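Local coordinates for cell death abnormality protein 2 (Caenorhabditis elegans, PDB 3QWX) that acts as a CRK-family SH2/SH3 signalling adaptor required for cell-corpse engulfment and cell migration, working in a ternary complex with CED-5 and CED-12, at residues I118-G123 / G140-I145. Numbering follows the deposited sequence.
Sequences IEVVVG and GERLEI
A classic beta bulge opens this antiparallel pairing: Ile118 and Glu119 both face Ile145. The extra residue splits the usual reciprocal bonds, because Ile118 N donates to Ile145 O at 2.8 Å while Ile145 N reaches Glu119 O at 2.9 Å. From Val120 to Val122 the pairing is regular. Val121 and Leu143 form a hydrogen-bonded pair with nearly straight bonds in both directions (N-H...O 174° each), and Glu141 O accepts from Gly123 N. The register shifts at the last bond, where Gly123 O accepts from Gly140 N (2.7 Å), one residue further on, as the strands give way to the intervening loop.

Alternation sorts the side chains onto two faces. On the buried one, Val121 and Ile145 meet at about a right angle: Val121 CG1 packs on Ile145 CG1 at 3.8 Å, while Val121 CG2 reaches both Ile145 CD1 and, at 3.9 Å, Leu143 CB. The Glu119 methylene CG lies alongside Ile145. The other face is more polar. With CG anti to the backbone N (chi1 -180°) and the chain extended as far as NE, Arg142 carries its guanidinium across Val120, whose CG1 sits 3.6 Å above one face, toward the rim. In the guanidinium plane, NH1 donates to Glu144 OE2 (3.1 Å, N-H...O 177°), a salt bridge that helps fix the rotation of the group; the other oxygen of that carboxylate, OE1, pairs with Arg157, so Glu144 bridges two arginines.

These are the first two strands of an SH3 domain, here the one following the SH2 domain of this CRK-family adaptor, and the loop that joins them corresponds to the RT loop. Strand 119-123 lies between 142-147 and the C-terminal strand 171-173, and Ile145 packs against Trp154 and Ala156 of strand 153-157, on the far side of 142-147.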
loop_
_atom_site.group_PDB
_atom_site.type_symbol
_atom_site.label_atom_id
_atom_site.label_comp_id
_atom_site.label_asym_id
_atom_site.label_seq_id
_atom_site.Cartn_x
_atom_site.Cartn_y
_atom_site.Cartn_z
ATOM N N ILE A 118 13.770 7.151 -6.777
ATOM C CA ILE A 118 14.842 8.129 -6.630
ATOM C C ILE A 118 16.125 7.595 -7.260
ATOM O O ILE A 118 16.805 8.298 -7.997
ATOM C CB ILE A 118 15.081 8.468 -5.146
ATOM C CG1 ILE A 118 13.905 9.279 -4.608
ATOM C CG2 ILE A 118 16.366 9.245 -4.976
ATOM C CD1 ILE A 118 13.861 9.363 -3.106
ATOM N N GLU A 119 16.463 6.346 -6.962
ATOM C CA GLU A 119 17.586 5.713 -7.643
ATOM C C GLU A 119 17.520 4.194 -7.543
ATOM O O GLU A 119 16.792 3.651 -6.707
ATOM C CB GLU A 119 18.920 6.237 -7.105
ATOM C CG GLU A 119 19.136 6.012 -5.629
ATOM C CD GLU A 119 20.470 6.577 -5.155
ATOM O OE1 GLU A 119 20.964 7.541 -5.782
ATOM O OE2 GLU A 119 21.024 6.052 -4.162
ATOM N N VAL A 120 18.271 3.522 -8.410
ATOM C CA VAL A 120 18.374 2.070 -8.399
ATOM C C VAL A 120 19.691 1.657 -7.751
ATOM O O VAL A 120 20.756 2.173 -8.096
ATOM C CB VAL A 120 18.286 1.477 -9.830
ATOM C CG1 VAL A 120 18.355 -0.042 -9.790
ATOM C CG2 VAL A 120 17.006 1.931 -10.517
ATOM N N VAL A 121 19.610 0.728 -6.805
ATOM C CA VAL A 121 20.776 0.298 -6.051
ATOM C C VAL A 121 20.835 -1.217 -6.049
ATOM O O VAL A 121 19.853 -1.882 -6.383
ATOM C CB VAL A 121 20.721 0.793 -4.580
ATOM C CG1 VAL A 121 20.727 2.315 -4.517
ATOM C CG2 VAL A 121 19.485 0.227 -3.867
ATOM N N VAL A 122 21.993 -1.761 -5.690
ATOM C CA VAL A 122 22.102 -3.186 -5.419
ATOM C C VAL A 122 22.657 -3.398 -4.017
ATOM O O VAL A 122 23.483 -2.607 -3.539
ATOM C CB VAL A 122 22.977 -3.941 -6.467
ATOM C CG1 VAL A 122 22.429 -3.717 -7.872
ATOM C CG2 VAL A 122 24.423 -3.499 -6.378
ATOM N N GLY A 123 22.194 -4.464 -3.368
ATOM C CA GLY A 123 22.652 -4.813 -2.037
ATOM C C GLY A 123 24.134 -5.139 -2.073
ATOM O O GLY A 123 24.578 -5.933 -2.899
ATOM N N GLY A 140 23.690 -8.355 -3.590
ATOM C CA GLY A 140 23.535 -8.334 -5.034
ATOM C C GLY A 140 22.109 -8.078 -5.493
ATOM O O GLY A 140 21.859 -7.968 -6.689
ATOM N N GLU A 141 21.169 -7.974 -4.554
ATOM C CA GLU A 141 19.765 -7.796 -4.927
ATOM C C GLU A 141 19.450 -6.376 -5.385
ATOM O O GLU A 141 19.863 -5.404 -4.751
ATOM C CB GLU A 141 18.823 -8.213 -3.790
ATOM C CG GLU A 141 17.338 -8.138 -4.177
ATOM C CD GLU A 141 16.414 -8.687 -3.105
ATOM O OE1 GLU A 141 16.896 -9.374 -2.176
ATOM O OE2 GLU A 141 15.196 -8.422 -3.181
ATOM N N ARG A 142 18.700 -6.268 -6.480
ATOM C CA ARG A 142 18.338 -4.972 -7.057
ATOM C C ARG A 142 17.160 -4.350 -6.311
ATOM O O ARG A 142 16.140 -4.989 -6.114
ATOM C CB ARG A 142 17.992 -5.143 -8.541
ATOM C CG ARG A 142 17.599 -3.855 -9.261
ATOM C CD ARG A 142 17.020 -4.158 -10.654
ATOM N NE ARG A 142 16.706 -2.953 -11.433
ATOM C CZ ARG A 142 15.619 -2.198 -11.271
ATOM N NH1 ARG A 142 14.728 -2.489 -10.331
ATOM N NH2 ARG A 142 15.424 -1.136 -12.052
ATOM N N LEU A 143 17.310 -3.107 -5.872
ATOM C CA LEU A 143 16.236 -2.447 -5.146
ATOM C C LEU A 143 16.018 -1.067 -5.725
ATOM O O LEU A 143 16.884 -0.506 -6.398
ATOM C CB LEU A 143 16.564 -2.325 -3.660
ATOM C CG LEU A 143 16.899 -3.612 -2.896
ATOM C CD1 LEU A 143 17.458 -3.259 -1.541
ATOM C CD2 LEU A 143 15.667 -4.542 -2.757
ATOM N N GLU A 144 14.843 -0.534 -5.456
ATOM C CA GLU A 144 14.492 0.805 -5.888
ATOM C C GLU A 144 14.308 1.646 -4.647
ATOM O O GLU A 144 13.510 1.315 -3.769
ATOM C CB GLU A 144 13.212 0.771 -6.736
ATOM C CG GLU A 144 13.470 0.229 -8.138
ATOM C CD GLU A 144 12.194 -0.175 -8.880
ATOM O OE1 GLU A 144 11.102 -0.017 -8.312
ATOM O OE2 GLU A 144 12.298 -0.667 -10.026
ATOM N N ILE A 145 15.060 2.734 -4.574
ATOM C CA ILE A 145 14.980 3.644 -3.446
ATOM C C ILE A 145 13.876 4.674 -3.664
ATOM O O ILE A 145 13.877 5.389 -4.661
ATOM C CB ILE A 145 16.332 4.353 -3.223
ATOM C CG1 ILE A 145 17.442 3.317 -3.000
ATOM C CG2 ILE A 145 16.258 5.325 -2.055
ATOM C CD1 ILE A 145 17.233 2.406 -1.794
#